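Local coordinates for putative transcriptional regulator (Salmonella typhimurium, PDB 1YYV), which is of unknown function but probably binds DNA and regulates transcription, as a winged helix-turn-helix protein of the HxlR family, at residues V42-G47 and Y93-L98. Sequence-based numbering, arbitrary orientation.
Sequences VALRDG and YSLTPL
Leu44, in the 3-10 turn that follows helix 35-43, packs on Tyr93 and Leu95 of strand 90-95 in a winged helix-turn-helix domain of the HxlR family. The strand is the central one of a three-stranded antiparallel sheet, between 49-50 and 79-84, so the contact joins the helical core to the wing sheet.

Van der Waals packing carries most of the contact. Leu44 holds CG anti to its carbonyl carbon (chi1 -62°), which turns CG toward the Tyr93 end of the strand. From there CD2 makes a methyl-to-carbonyl contact with Tyr93 O at 3.4 Å, and CD1 lies 4.2 Å from Tyr93 CB; the ring turns from Leu44, and the Tyr93 side chain packs on Phe51 and Leu54 of helix 51-55. Nearer the backbone, Leu44 CB sits 3.7 Å from Leu95 CG. Leu95 straddles this part of Leu44, with CG and CD2 against CB and CD1 beside the carbonyl. Beyond the pair, Leu44 also touches Leu54 and Leu79, and Leu95 touches Glu100.

Arg45 adds a looser contact at the margin, its backbone N 4.1 Å and its CG 4.4 Å from Leu95 CD1; its NH2 forms a salt bridge with Asp104. On the 42-47 side, the 3.0 Å bond from Gly47 N to Leu44 O closes the last turn. Gly47 has a positive phi of 131°, a conformation in which a CB would press on the preceding carbonyl O. Its own O accepts from His49, whose backbone pairs with Tyr93.

The polar link across the contact is a single water: it donates to Leu44 O at 2.7 Å and accepts from Leu95 N, also at 2.7 Å.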
loop_
_atom_site.group_PDB
_atom_site.type_symbol
_atom_site.label_atom_id
_atom_site.label_comp_id
_atom_site.label_asym_id
_atom_site.label_seq_id
_atom_site.Cartn_x
_atom_site.Cartn_y
_atom_site.Cartn_z
ATOM N N VAL A 42 -10.933 2.436 -3.823
ATOM C CA VAL A 42 -11.587 3.584 -3.189
ATOM C C VAL A 42 -12.848 3.914 -3.973
ATOM O O VAL A 42 -13.914 4.090 -3.369
ATOM C CB VAL A 42 -10.663 4.832 -3.090
ATOM C CG1 VAL A 42 -11.492 6.109 -2.809
ATOM C CG2 VAL A 42 -9.570 4.642 -2.032
ATOM N N ALA A 43 -12.748 3.923 -5.309
ATOM C CA ALA A 43 -13.907 4.198 -6.166
ATOM C C ALA A 43 -15.108 3.228 -5.988
ATOM O O ALA A 43 -16.239 3.655 -5.923
ATOM C CB ALA A 43 -13.484 4.277 -7.648
ATOM N N LEU A 44 -14.859 1.925 -5.915
ATOM C CA LEU A 44 -15.957 0.968 -5.772
ATOM C C LEU A 44 -16.727 1.013 -4.433
ATOM O O LEU A 44 -17.781 0.354 -4.283
ATOM C CB LEU A 44 -15.450 -0.436 -6.057
ATOM C CG LEU A 44 -14.928 -0.593 -7.477
ATOM C CD1 LEU A 44 -14.330 -1.982 -7.648
ATOM C CD2 LEU A 44 -16.031 -0.303 -8.533
ATOM N N ARG A 45 -16.221 1.794 -3.481
ATOM C CA ARG A 45 -16.872 1.977 -2.193
ATOM C C ARG A 45 -18.176 2.712 -2.423
ATOM O O ARG A 45 -19.125 2.566 -1.636
ATOM C CB ARG A 45 -15.977 2.724 -1.195
ATOM C CG ARG A 45 -14.668 1.982 -0.885
ATOM C CD ARG A 45 -13.819 2.593 0.261
ATOM N NE ARG A 45 -14.167 2.016 1.568
ATOM C CZ ARG A 45 -14.542 2.762 2.592
ATOM N NH1 ARG A 45 -14.553 4.076 2.438
ATOM N NH2 ARG A 45 -14.891 2.227 3.758
ATOM N N ASP A 46 -18.224 3.460 -3.523
ATOM C CA ASP A 46 -19.449 4.133 -3.956
ATOM C C ASP A 46 -20.477 3.232 -4.629
ATOM O O ASP A 46 -21.623 3.623 -4.760
ATOM C CB ASP A 46 -19.125 5.300 -4.885
ATOM C CG ASP A 46 -18.129 6.267 -4.276
ATOM O OD1 ASP A 46 -18.301 6.649 -3.085
ATOM O OD2 ASP A 46 -17.178 6.655 -4.996
ATOM N N GLY A 47 -20.072 2.046 -5.061
ATOM C CA GLY A 47 -20.977 1.110 -5.722
ATOM C C GLY A 47 -20.386 0.581 -7.012
ATOM O O GLY A 47 -19.225 0.871 -7.352
ATOM N N TYR A 93 -18.015 -3.831 -12.333
ATOM C CA TYR A 93 -17.189 -4.213 -11.172
ATOM C C TYR A 93 -17.794 -3.714 -9.885
ATOM O O TYR A 93 -18.186 -2.564 -9.781
ATOM C CB TYR A 93 -15.760 -3.611 -11.300
ATOM C CG TYR A 93 -15.048 -4.112 -12.525
ATOM C CD1 TYR A 93 -14.411 -5.350 -12.514
ATOM C CD2 TYR A 93 -15.083 -3.403 -13.710
ATOM C CE1 TYR A 93 -13.800 -5.851 -13.657
ATOM C CE2 TYR A 93 -14.470 -3.888 -14.861
ATOM C CZ TYR A 93 -13.831 -5.114 -14.822
ATOM O OH TYR A 93 -13.203 -5.623 -15.932
ATOM N N SER A 94 -17.834 -4.578 -8.883
ATOM C CA SER A 94 -18.106 -4.158 -7.521
ATOM C C SER A 94 -17.226 -4.969 -6.558
ATOM O O SER A 94 -16.592 -5.962 -6.962
ATOM C CB SER A 94 -19.584 -4.363 -7.174
ATOM O OG SER A 94 -19.967 -5.706 -7.440
ATOM N N LEU A 95 -17.233 -4.554 -5.291
ATOM C CA LEU A 95 -16.511 -5.231 -4.225
ATOM C C LEU A 95 -17.274 -6.423 -3.656
ATOM O O LEU A 95 -18.480 -6.357 -3.424
ATOM C CB LEU A 95 -16.212 -4.272 -3.061
ATOM C CG LEU A 95 -15.414 -3.016 -3.343
ATOM C CD1 LEU A 95 -15.648 -2.066 -2.229
ATOM C CD2 LEU A 95 -13.925 -3.319 -3.526
ATOM N N THR A 96 -16.538 -7.496 -3.424
ATOM C CA THR A 96 -17.012 -8.604 -2.642
ATOM C C THR A 96 -16.976 -8.182 -1.159
ATOM O O THR A 96 -16.395 -7.127 -0.826
ATOM C CB THR A 96 -16.124 -9.826 -2.900
ATOM O OG1 THR A 96 -14.798 -9.545 -2.426
ATOM C CG2 THR A 96 -16.088 -10.157 -4.412
ATOM N N PRO A 97 -17.621 -8.961 -0.261
ATOM C CA PRO A 97 -17.394 -8.728 1.192
ATOM C C PRO A 97 -15.927 -8.704 1.608
ATOM O O PRO A 97 -15.523 -7.839 2.383
ATOM C CB PRO A 97 -18.127 -9.904 1.863
ATOM C CG PRO A 97 -19.238 -10.209 0.878
ATOM C CD PRO A 97 -18.599 -10.041 -0.496
ATOM N N LEU A 98 -15.125 -9.641 1.102
ATOM C CA LEU A 98 -13.670 -9.606 1.332
ATOM C C LEU A 98 -13.030 -8.312 0.797
ATOM O O LEU A 98 -12.132 -7.714 1.426
ATOM C CB LEU A 98 -12.990 -10.855 0.727
ATOM C CG LEU A 98 -11.550 -11.126 1.191
ATOM C CD1 LEU A 98 -11.520 -11.566 2.677
ATOM C CD2 LEU A 98 -10.844 -12.150 0.296
HETATM O O HOH W 1 -18.450 -2.170 -4.923
#